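Local coordinates for protein predicted metal-dependent phosphohydrolase (Magnetospirillum magnetotacticum MS-1, PDB 3KH1) that probably hydrolyses phosphate esters as a metal-dependent enzyme of the HD-domain family, perhaps with 5'-deoxynucleotidase activity, at residues A[14-17]-A[18-22]; A[106-109]-A[110-113]; A[5-8]-A[9-12]; A[42-45]-A[46-50]. All blocks are in the same frame, centred on the assembly; numbering follows the deposited sequence.

Contact 1. Residues A[14-17]-A[18-22]; sequences MSFV and VEIDK
Ile20 folds back over Phe16 one turn earlier in the helix, a compact example of apolar packing between residues four apart. Its CG2 stands over the ring face as a CH-pi contact, 3.8 Å from the Phe16 centroid and only 14° off the ring normal. The benzyl group is brought there by a CG anti to the backbone N (chi1 -175°). The other branch of Ile20 starts from the crowded position between backbone N and carbonyl carbon (chi1 68°), where CG1 lies 3.4 Å from Val17 O. Val18, on another side of the helix, sets CG2 3.4 Å from Met14 O, the same oxygen that accepts a bond from Val18 N. Beyond this turn Lys22 NZ forms a salt bridge with Glu19 OE2 at 2.8 Å, on the syn side but tilted from the carboxylate plane; the same oxygen pairs with Arg106 NH2 of helix 96-108. An alanine in place of Phe16 would probably leave Ile20 CG2 without the ring it covers and open a gap toward Phe108 and Leu111. Helix 96-108 and its following loop flank this end of helix 8-19, and His47 NE2 of the second subunit bonds to Val17 O.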
loop_
_atom_site.group_PDB
_atom_site.type_symbol
_atom_site.label_atom_id
_atom_site.label_comp_id
_atom_site.label_asym_id
_atom_site.label_seq_id
_atom_site.Cartn_x
_atom_site.Cartn_y
_atom_site.Cartn_z
HETATM N N MSE A 14 -12.135 6.812 11.141
HETATM C CA MSE A 14 -11.785 5.449 11.544
HETATM C C MSE A 14 -12.694 4.427 10.891
HETATM O O MSE A 14 -12.226 3.344 10.519
HETATM C CB MSE A 14 -11.844 5.272 13.064
HETATM C CG MSE A 14 -10.846 6.105 13.803
HETATM SE SE MSE A 14 -9.005 5.867 13.192
HETATM C CE MSE A 14 -8.181 6.797 14.617
ATOM N N SER A 15 -13.976 4.774 10.683
ATOM C CA SER A 15 -14.895 3.855 10.025
ATOM C C SER A 15 -14.427 3.537 8.584
ATOM O O SER A 15 -14.496 2.384 8.146
ATOM C CB SER A 15 -16.307 4.394 10.051
ATOM O OG SER A 15 -16.577 5.369 9.046
ATOM N N PHE A 16 -13.861 4.539 7.903
ATOM C CA PHE A 16 -13.304 4.335 6.574
ATOM C C PHE A 16 -12.045 3.473 6.641
ATOM O O PHE A 16 -11.906 2.523 5.876
ATOM C CB PHE A 16 -13.002 5.691 5.936
ATOM C CG PHE A 16 -12.535 5.615 4.504
ATOM C CD1 PHE A 16 -13.426 5.462 3.468
ATOM C CD2 PHE A 16 -11.198 5.749 4.213
ATOM C CE1 PHE A 16 -13.000 5.424 2.169
ATOM C CE2 PHE A 16 -10.769 5.691 2.884
ATOM C CZ PHE A 16 -11.693 5.562 1.882
ATOM N N VAL A 17 -11.150 3.779 7.589
ATOM C CA VAL A 17 -9.927 3.007 7.817
ATOM C C VAL A 17 -10.254 1.528 8.000
ATOM O O VAL A 17 -9.570 0.640 7.415
ATOM C CB VAL A 17 -9.055 3.577 8.940
ATOM C CG1 VAL A 17 -7.881 2.625 9.271
ATOM C CG2 VAL A 17 -8.521 5.011 8.574
ATOM N N VAL A 18 -11.252 1.230 8.819
ATOM C CA VAL A 18 -11.637 -0.150 9.064
ATOM C C VAL A 18 -12.247 -0.809 7.818
ATOM O O VAL A 18 -11.941 -1.964 7.497
ATOM C CB VAL A 18 -12.566 -0.242 10.310
ATOM C CG1 VAL A 18 -13.212 -1.629 10.433
ATOM C CG2 VAL A 18 -11.745 0.165 11.578
ATOM N N GLU A 19 -13.144 -0.095 7.141
ATOM C CA GLU A 19 -13.845 -0.615 5.968
ATOM C C GLU A 19 -12.895 -1.031 4.846
ATOM O O GLU A 19 -13.072 -2.076 4.218
ATOM C CB GLU A 19 -14.814 0.417 5.451
ATOM C CG GLU A 19 -15.644 -0.076 4.240
ATOM C CD GLU A 19 -16.700 -1.169 4.522
ATOM O OE1 GLU A 19 -16.956 -1.542 5.687
ATOM O OE2 GLU A 19 -17.350 -1.632 3.551
ATOM N N ILE A 20 -11.838 -0.255 4.646
ATOM C CA ILE A 20 -10.973 -0.480 3.491
ATOM C C ILE A 20 -10.058 -1.673 3.668
ATOM O O ILE A 20 -9.390 -2.045 2.695
ATOM C CB ILE A 20 -10.235 0.820 3.044
ATOM C CG1 ILE A 20 -9.210 1.293 4.067
ATOM C CG2 ILE A 20 -11.223 1.925 2.647
ATOM C CD1 ILE A 20 -8.329 2.504 3.597
ATOM N N ASP A 21 -10.013 -2.320 4.844
ATOM C CA ASP A 21 -9.448 -3.668 4.923
ATOM C C ASP A 21 -9.931 -4.547 3.791
ATOM O O ASP A 21 -9.205 -5.459 3.327
ATOM C CB ASP A 21 -9.759 -4.365 6.272
ATOM C CG ASP A 21 -8.859 -5.612 6.546
ATOM O OD1 ASP A 21 -7.685 -5.394 6.875
ATOM O OD2 ASP A 21 -9.352 -6.786 6.529
ATOM N N LYS A 22 -11.192 -4.340 3.391
ATOM C CA LYS A 22 -11.820 -5.193 2.394
ATOM C C LYS A 22 -11.148 -5.143 1.032
ATOM O O LYS A 22 -11.333 -6.051 0.219
ATOM C CB LYS A 22 -13.281 -4.818 2.270
ATOM C CG LYS A 22 -14.092 -5.104 3.529
ATOM C CD LYS A 22 -15.562 -4.642 3.331
ATOM C CE LYS A 22 -16.447 -4.848 4.538
ATOM N NZ LYS A 22 -17.849 -4.323 4.241
#

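Contact 2. Residues A[106-109]-A[110-113]; sequences RLFG and LLPP
Leu111 and Leu110 each fold against a carbonyl of the helix end they follow, but with different surroundings. On the packed side Leu111 CB lies 3.3 Å from Phe108 O, and its CD1 comes to the edge of the Phe108 ring, near the ring plane, at 4.3 Å from Phe108 CD1. Both residues are buried: Tyr119 of helix 113-128 touches each of them, and Phe16 of helix 8-19 meets Leu111. The looser side holds Gly109, which is exposed, and Leu110, which is only partly covered. Leu110 CG lies 3.6 Å from Leu107 O, placed there by a chi1 of -67° that sets it beside its own backbone N. Arg106 also belongs to this outer side, its guanidinium held by salt bridges to Asp81 and Glu19. Two backbone bonds, each spanning three residues, round off the helix: Leu110 N to Leu107 O at 3.1 Å, and Leu111 N to Phe108 O at 2.9 Å, the latter across a type I beta turn from Phe108 to Leu111. This short spacing implies a tightly wound exit from helix 96-108, in which backbone bonds close the turn, the leucines cover it and Arg106 carries the charge on the outer side.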
loop_
_atom_site.group_PDB
_atom_site.type_symbol
_atom_site.label_atom_id
_atom_site.label_comp_id
_atom_site.label_asym_id
_atom_site.label_seq_id
_atom_site.Cartn_x
_atom_site.Cartn_y
_atom_site.Cartn_z
ATOM N N ARG A 106 -20.685 5.290 -1.617
ATOM C CA ARG A 106 -20.836 4.592 -0.358
ATOM C C ARG A 106 -19.550 4.626 0.441
ATOM O O ARG A 106 -19.552 4.882 1.650
ATOM C CB ARG A 106 -21.245 3.135 -0.563
ATOM C CG ARG A 106 -21.530 2.423 0.755
ATOM C CD ARG A 106 -21.788 0.953 0.563
ATOM N NE ARG A 106 -20.559 0.163 0.394
ATOM C CZ ARG A 106 -19.749 -0.245 1.385
ATOM N NH1 ARG A 106 -19.980 0.064 2.663
ATOM N NH2 ARG A 106 -18.738 -1.031 1.108
ATOM N N LEU A 107 -18.431 4.334 -0.235
ATOM C CA LEU A 107 -17.163 4.163 0.449
ATOM C C LEU A 107 -16.574 5.495 0.866
ATOM O O LEU A 107 -16.279 5.683 2.056
ATOM C CB LEU A 107 -16.192 3.356 -0.425
ATOM C CG LEU A 107 -16.568 1.844 -0.470
ATOM C CD1 LEU A 107 -16.050 1.191 -1.723
ATOM C CD2 LEU A 107 -16.114 1.170 0.833
ATOM N N PHE A 108 -16.333 6.405 -0.081
ATOM C CA PHE A 108 -15.844 7.740 0.297
ATOM C C PHE A 108 -16.864 8.462 1.189
ATOM O O PHE A 108 -16.469 9.271 2.020
ATOM C CB PHE A 108 -15.443 8.579 -0.935
ATOM C CG PHE A 108 -14.307 7.948 -1.728
ATOM C CD1 PHE A 108 -13.077 7.678 -1.136
ATOM C CD2 PHE A 108 -14.466 7.577 -3.053
ATOM C CE1 PHE A 108 -12.048 7.077 -1.843
ATOM C CE2 PHE A 108 -13.408 6.969 -3.749
ATOM C CZ PHE A 108 -12.242 6.737 -3.146
ATOM N N GLY A 109 -18.145 8.104 1.076
ATOM C CA GLY A 109 -19.188 8.731 1.877
ATOM C C GLY A 109 -19.059 8.397 3.351
ATOM O O GLY A 109 -19.701 9.044 4.169
ATOM N N LEU A 110 -18.279 7.375 3.714
ATOM C CA LEU A 110 -17.963 7.109 5.124
ATOM C C LEU A 110 -17.118 8.235 5.756
ATOM O O LEU A 110 -17.146 8.451 6.958
ATOM C CB LEU A 110 -17.237 5.774 5.274
ATOM C CG LEU A 110 -18.049 4.505 4.938
ATOM C CD1 LEU A 110 -17.131 3.273 4.959
ATOM C CD2 LEU A 110 -19.262 4.331 5.882
ATOM N N LEU A 111 -16.316 8.904 4.942
ATOM C CA LEU A 111 -15.425 9.950 5.441
ATOM C C LEU A 111 -16.219 11.194 5.832
ATOM O O LEU A 111 -17.355 11.376 5.381
ATOM C CB LEU A 111 -14.388 10.311 4.371
ATOM C CG LEU A 111 -13.337 9.233 4.103
ATOM C CD1 LEU A 111 -12.675 9.491 2.742
ATOM C CD2 LEU A 111 -12.345 9.171 5.274
ATOM N N PRO A 112 -15.604 12.070 6.645
ATOM C CA PRO A 112 -16.218 13.376 6.819
ATOM C C PRO A 112 -16.424 14.064 5.457
ATOM O O PRO A 112 -15.679 13.784 4.524
ATOM C CB PRO A 112 -15.213 14.162 7.656
ATOM C CG PRO A 112 -14.190 13.232 8.057
ATOM C CD PRO A 112 -14.302 11.959 7.313
ATOM N N PRO A 113 -17.422 14.953 5.339
ATOM C CA PRO A 113 -17.729 15.535 4.026
ATOM C C PRO A 113 -16.564 16.137 3.239
ATOM O O PRO A 113 -16.536 15.977 2.020
ATOM C CB PRO A 113 -18.764 16.612 4.354
ATOM C CG PRO A 113 -19.465 16.046 5.537
ATOM C CD PRO A 113 -18.434 15.320 6.347
#

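Contact 3. Residues A[5-8]-A[9-12]; sequences FPES and RLAA
Ala11 N and Ala12 N reach back four residues to Glu7 O and Ser8 O, both at 3.0 Å, and so wind the first turn of helix 8-19 onto the short 3-10 segment 5-7. Just before this, Phe5 O is gripped twice by one residue. Ser8 N bonds to it, and Ser8 OG lies only 2.7 Å from Phe5 O as a second donor. The hydroxyl can turn back because it sits beside its own backbone N, anti to the carbonyl carbon (chi1 -65°). Water takes up the next amides: one molecule donates to Pro6 O and accepts from Leu10 N at 3.1 Å, while a second joins the same Pro6 O to Arg9 N, which it meets at 2.9 Å. Solvent thereby bridges Pro6 O to the amides of Arg9 and Leu10, between the direct bonds made by Ser8 N and by Ala11 N. Among the side chains, Glu7 OE1 comes to 4.2 Å from Leu10 CD2, and its charge pairs with Arg180 of the second subunit. Arg9 runs extended away from the turn, its NH1 bridged to Asp114 and its NE to Glu57 of the second subunit. At this surface start of helix 8-19, Pro112 of the loop leading into helix 113-128 touches Arg9 and Ala12, and across the dimer Arg180 and Tyr58 of the neighbouring subunit pack on Leu10 and Arg9.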
loop_
_atom_site.group_PDB
_atom_site.type_symbol
_atom_site.label_atom_id
_atom_site.label_comp_id
_atom_site.label_asym_id
_atom_site.label_seq_id
_atom_site.Cartn_x
_atom_site.Cartn_y
_atom_site.Cartn_z
ATOM N N PHE A 5 -20.734 14.111 20.147
ATOM C CA PHE A 5 -20.742 14.870 18.905
ATOM C C PHE A 5 -19.357 15.374 18.464
ATOM O O PHE A 5 -19.040 15.236 17.284
ATOM C CB PHE A 5 -21.790 15.997 19.025
ATOM C CG PHE A 5 -21.832 16.901 17.838
ATOM C CD1 PHE A 5 -22.145 16.421 16.590
ATOM C CD2 PHE A 5 -21.559 18.241 17.971
ATOM C CE1 PHE A 5 -22.137 17.274 15.474
ATOM C CE2 PHE A 5 -21.597 19.091 16.878
ATOM C CZ PHE A 5 -21.889 18.602 15.634
ATOM N N PRO A 6 -18.495 15.886 19.383
ATOM C CA PRO A 6 -17.178 16.342 18.937
ATOM C C PRO A 6 -16.251 15.270 18.411
ATOM O O PRO A 6 -15.265 15.594 17.771
ATOM C CB PRO A 6 -16.553 16.926 20.215
ATOM C CG PRO A 6 -17.673 17.288 21.040
ATOM C CD PRO A 6 -18.710 16.215 20.809
ATOM N N GLU A 7 -16.547 13.999 18.685
ATOM C CA GLU A 7 -15.743 12.895 18.212
ATOM C C GLU A 7 -16.184 12.369 16.839
ATOM O O GLU A 7 -15.651 11.363 16.365
ATOM C CB GLU A 7 -15.798 11.792 19.248
ATOM C CG GLU A 7 -15.084 12.102 20.536
ATOM C CD GLU A 7 -13.578 12.069 20.428
ATOM O OE1 GLU A 7 -13.016 11.333 19.562
ATOM O OE2 GLU A 7 -12.978 12.811 21.245
ATOM N N SER A 8 -17.163 13.039 16.215
ATOM C CA SER A 8 -17.787 12.542 14.986
ATOM C C SER A 8 -16.803 12.450 13.834
ATOM O O SER A 8 -16.808 11.473 13.103
ATOM C CB SER A 8 -18.938 13.456 14.562
ATOM O OG SER A 8 -19.982 13.419 15.513
ATOM N N ARG A 9 -15.978 13.470 13.682
ATOM C CA ARG A 9 -15.079 13.488 12.526
ATOM C C ARG A 9 -14.097 12.320 12.589
ATOM O O ARG A 9 -13.919 11.598 11.608
ATOM C CB ARG A 9 -14.347 14.839 12.478
ATOM C CG ARG A 9 -13.255 14.903 11.403
ATOM C CD ARG A 9 -12.662 16.302 11.340
ATOM N NE ARG A 9 -11.624 16.360 10.325
ATOM C CZ ARG A 9 -11.853 16.518 9.019
ATOM N NH1 ARG A 9 -13.069 16.714 8.547
ATOM N NH2 ARG A 9 -10.849 16.503 8.159
ATOM N N LEU A 10 -13.449 12.138 13.736
ATOM C CA LEU A 10 -12.450 11.077 13.894
ATOM C C LEU A 10 -13.184 9.724 13.763
ATOM O O LEU A 10 -12.634 8.801 13.182
ATOM C CB LEU A 10 -11.703 11.238 15.217
ATOM C CG LEU A 10 -10.592 10.210 15.440
ATOM C CD1 LEU A 10 -9.554 10.150 14.300
ATOM C CD2 LEU A 10 -9.942 10.494 16.799
ATOM N N ALA A 11 -14.386 9.574 14.329
ATOM C CA ALA A 11 -15.074 8.298 14.194
ATOM C C ALA A 11 -15.373 7.969 12.728
ATOM O O ALA A 11 -15.261 6.804 12.335
ATOM C CB ALA A 11 -16.356 8.310 14.998
ATOM N N ALA A 12 -15.731 8.970 11.937
ATOM C CA ALA A 12 -16.013 8.764 10.521
ATOM C C ALA A 12 -14.734 8.340 9.814
ATOM O O ALA A 12 -14.707 7.355 9.050
ATOM C CB ALA A 12 -16.613 10.034 9.879
HETATM O O HOH W 1 -13.485 14.244 15.947
HETATM O O HOH W 2 -16.183 16.106 14.936
#

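Contact 4. Residues A[42-45]-A[46-50]; sequences AEHS and WHIAT
Trp46 touches Glu43 O with CB and with the edge of its ring, while the rest of the indole leads away. CB lies 3.4 Å from Glu43 O, close to where the backbone N bonds to Ala42 O at 2.9 Å. From there CG stands anti to the backbone N (chi1 167°), and CE3 at the ring edge meets Glu43 O in the ring plane at 3.7 Å. One face of the indole receives Thr50 OG1, which sits 3.4 Å above it toward the rim. That hydroxyl donates to Trp46 O at 2.8 Å, while Thr50 N reaches the same oxygen from the opposite face of its carbonyl plane. At the far end, NE1 gives its hydrogen bond to Leu73 O of the second subunit. In one of its two conformers, Ile48 makes a CH-pi contact with CD1 3.8 Å from the His44 ring centroid. Asp141 at NE2 and Glu39 at ND1 fix that ring, a setting consistent with the histidine and aspartate metal site of HD-domain enzymes, although the side chain lies about 8 Å from the calcium ion, too far for direct coordination. A leucine instead of His44 would probably leave Asp141 and Glu39 without their ring nitrogen partners and Ile48 CD1 without its ring face. This part of helix 41-54 is buried among helix 132-151, packed on Ile48, helix 65-74, whose Leu73 touches Ala49, and the second subunit.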
loop_
_atom_site.group_PDB
_atom_site.type_symbol
_atom_site.label_atom_id
_atom_site.label_comp_id
_atom_site.label_asym_id
_atom_site.label_seq_id
_atom_site.Cartn_x
_atom_site.Cartn_y
_atom_site.Cartn_z
ATOM N N ALA A 42 -4.994 -4.398 -2.744
ATOM C CA ALA A 42 -4.253 -3.650 -1.707
ATOM C C ALA A 42 -2.762 -3.796 -1.949
ATOM O O ALA A 42 -2.028 -2.812 -1.925
ATOM C CB ALA A 42 -4.641 -4.135 -0.295
ATOM N N GLU A 43 -2.285 -5.017 -2.177
ATOM C CA GLU A 43 -0.835 -5.196 -2.375
ATOM C C GLU A 43 -0.402 -4.606 -3.723
ATOM O O GLU A 43 0.705 -4.109 -3.823
ATOM C CB GLU A 43 -0.417 -6.591 -2.199
ATOM C CG GLU A 43 -0.938 -7.447 -3.190
ATOM C CD GLU A 43 -0.870 -9.024 -2.815
ATOM O OE1 GLU A 43 -0.424 -9.481 -1.736
ATOM O OE2 GLU A 43 -1.320 -9.731 -3.647
ATOM N N HIS A 44 -1.302 -4.543 -4.713
ATOM C CA HIS A 44 -1.019 -3.854 -5.984
ATOM C C HIS A 44 -0.812 -2.371 -5.741
ATOM O O HIS A 44 0.185 -1.808 -6.227
ATOM C CB HIS A 44 -2.166 -4.081 -6.984
ATOM C CG HIS A 44 -1.968 -3.393 -8.293
ATOM N ND1 HIS A 44 -1.137 -3.907 -9.275
ATOM C CD2 HIS A 44 -2.410 -2.196 -8.761
ATOM C CE1 HIS A 44 -1.157 -3.090 -10.318
ATOM N NE2 HIS A 44 -1.873 -2.030 -10.014
ATOM N N SER A 45 -1.720 -1.742 -4.976
ATOM C CA SER A 45 -1.598 -0.322 -4.695
ATOM C C SER A 45 -0.324 -0.063 -3.855
ATOM O O SER A 45 0.337 0.961 -4.075
ATOM C CB SER A 45 -2.849 0.223 -4.027
ATOM O OG SER A 45 -3.877 0.380 -5.001
ATOM N N TRP A 46 0.002 -0.917 -2.876
ATOM C CA TRP A 46 1.294 -0.794 -2.191
ATOM C C TRP A 46 2.425 -0.711 -3.207
ATOM O O TRP A 46 3.300 0.149 -3.110
ATOM C CB TRP A 46 1.536 -2.007 -1.252
ATOM C CG TRP A 46 2.972 -2.050 -0.792
ATOM C CD1 TRP A 46 3.506 -1.298 0.179
ATOM C CD2 TRP A 46 4.011 -2.860 -1.330
ATOM N NE1 TRP A 46 4.830 -1.531 0.283
ATOM C CE2 TRP A 46 5.173 -2.507 -0.638
ATOM C CE3 TRP A 46 4.058 -3.832 -2.317
ATOM C CZ2 TRP A 46 6.411 -3.063 -0.919
ATOM C CZ3 TRP A 46 5.301 -4.438 -2.570
ATOM C CH2 TRP A 46 6.458 -4.040 -1.881
ATOM N N HIS A 47 2.437 -1.624 -4.143
ATOM C CA HIS A 47 3.550 -1.753 -5.047
ATOM C C HIS A 47 3.706 -0.560 -5.942
ATOM O O HIS A 47 4.801 -0.009 -6.084
ATOM C CB HIS A 47 3.351 -3.018 -5.879
ATOM C CG HIS A 47 4.611 -3.626 -6.423
ATOM N ND1 HIS A 47 4.587 -4.799 -7.136
ATOM C CD2 HIS A 47 5.909 -3.232 -6.378
ATOM C CE1 HIS A 47 5.829 -5.124 -7.468
ATOM N NE2 HIS A 47 6.657 -4.209 -7.009
ATOM N N ILE A 48 2.600 -0.072 -6.495
ATOM C CA ILE A 48 2.681 1.074 -7.414
ATOM C C ILE A 48 2.988 2.364 -6.668
ATOM O O ILE A 48 3.668 3.224 -7.182
ATOM C CB ILE A 48 1.377 1.359 -8.215
ATOM C CG1 ILE A 48 0.643 0.110 -8.722
ATOM C CG2 ILE A 48 1.691 2.276 -9.415
ATOM C CD1 ILE A 48 1.566 -0.926 -9.396
ATOM N N ALA A 49 2.424 2.536 -5.467
ATOM C CA ALA A 49 2.773 3.732 -4.685
ATOM C C ALA A 49 4.245 3.755 -4.311
ATOM O O ALA A 49 4.875 4.816 -4.347
ATOM C CB ALA A 49 1.885 3.835 -3.422
ATOM N N THR A 50 4.815 2.598 -3.993
ATOM C CA THR A 50 6.231 2.535 -3.715
ATOM C C THR A 50 7.045 2.872 -4.988
ATOM O O THR A 50 8.020 3.627 -4.937
ATOM C CB THR A 50 6.595 1.128 -3.175
ATOM O OG1 THR A 50 5.805 0.855 -2.016
ATOM C CG2 THR A 50 8.056 1.019 -2.801
#

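Overall arrangement
Contact 4 lies in the core, contact 1 is buried, contact 2 partly buried and contact 3 at the surface. Contact 3, its centre about 30 Å from that of the chain, relies on water and on charges shared across the dimer, whereas contact 4, its centre about 8 Å from that of the chain, satisfies its polar groups with protein partners. Contacts 3 and 1 follow one another along helix 8-19, the first including the 3-10 turn before it, the second the turn after it. Contact 2, largely apolar, touches both, meeting contact 1 through charge and aromatic packing and contact 3 mainly through Ala12. Within one chain contacts 1 and 4 do not touch, but they are joined across the subunit interface.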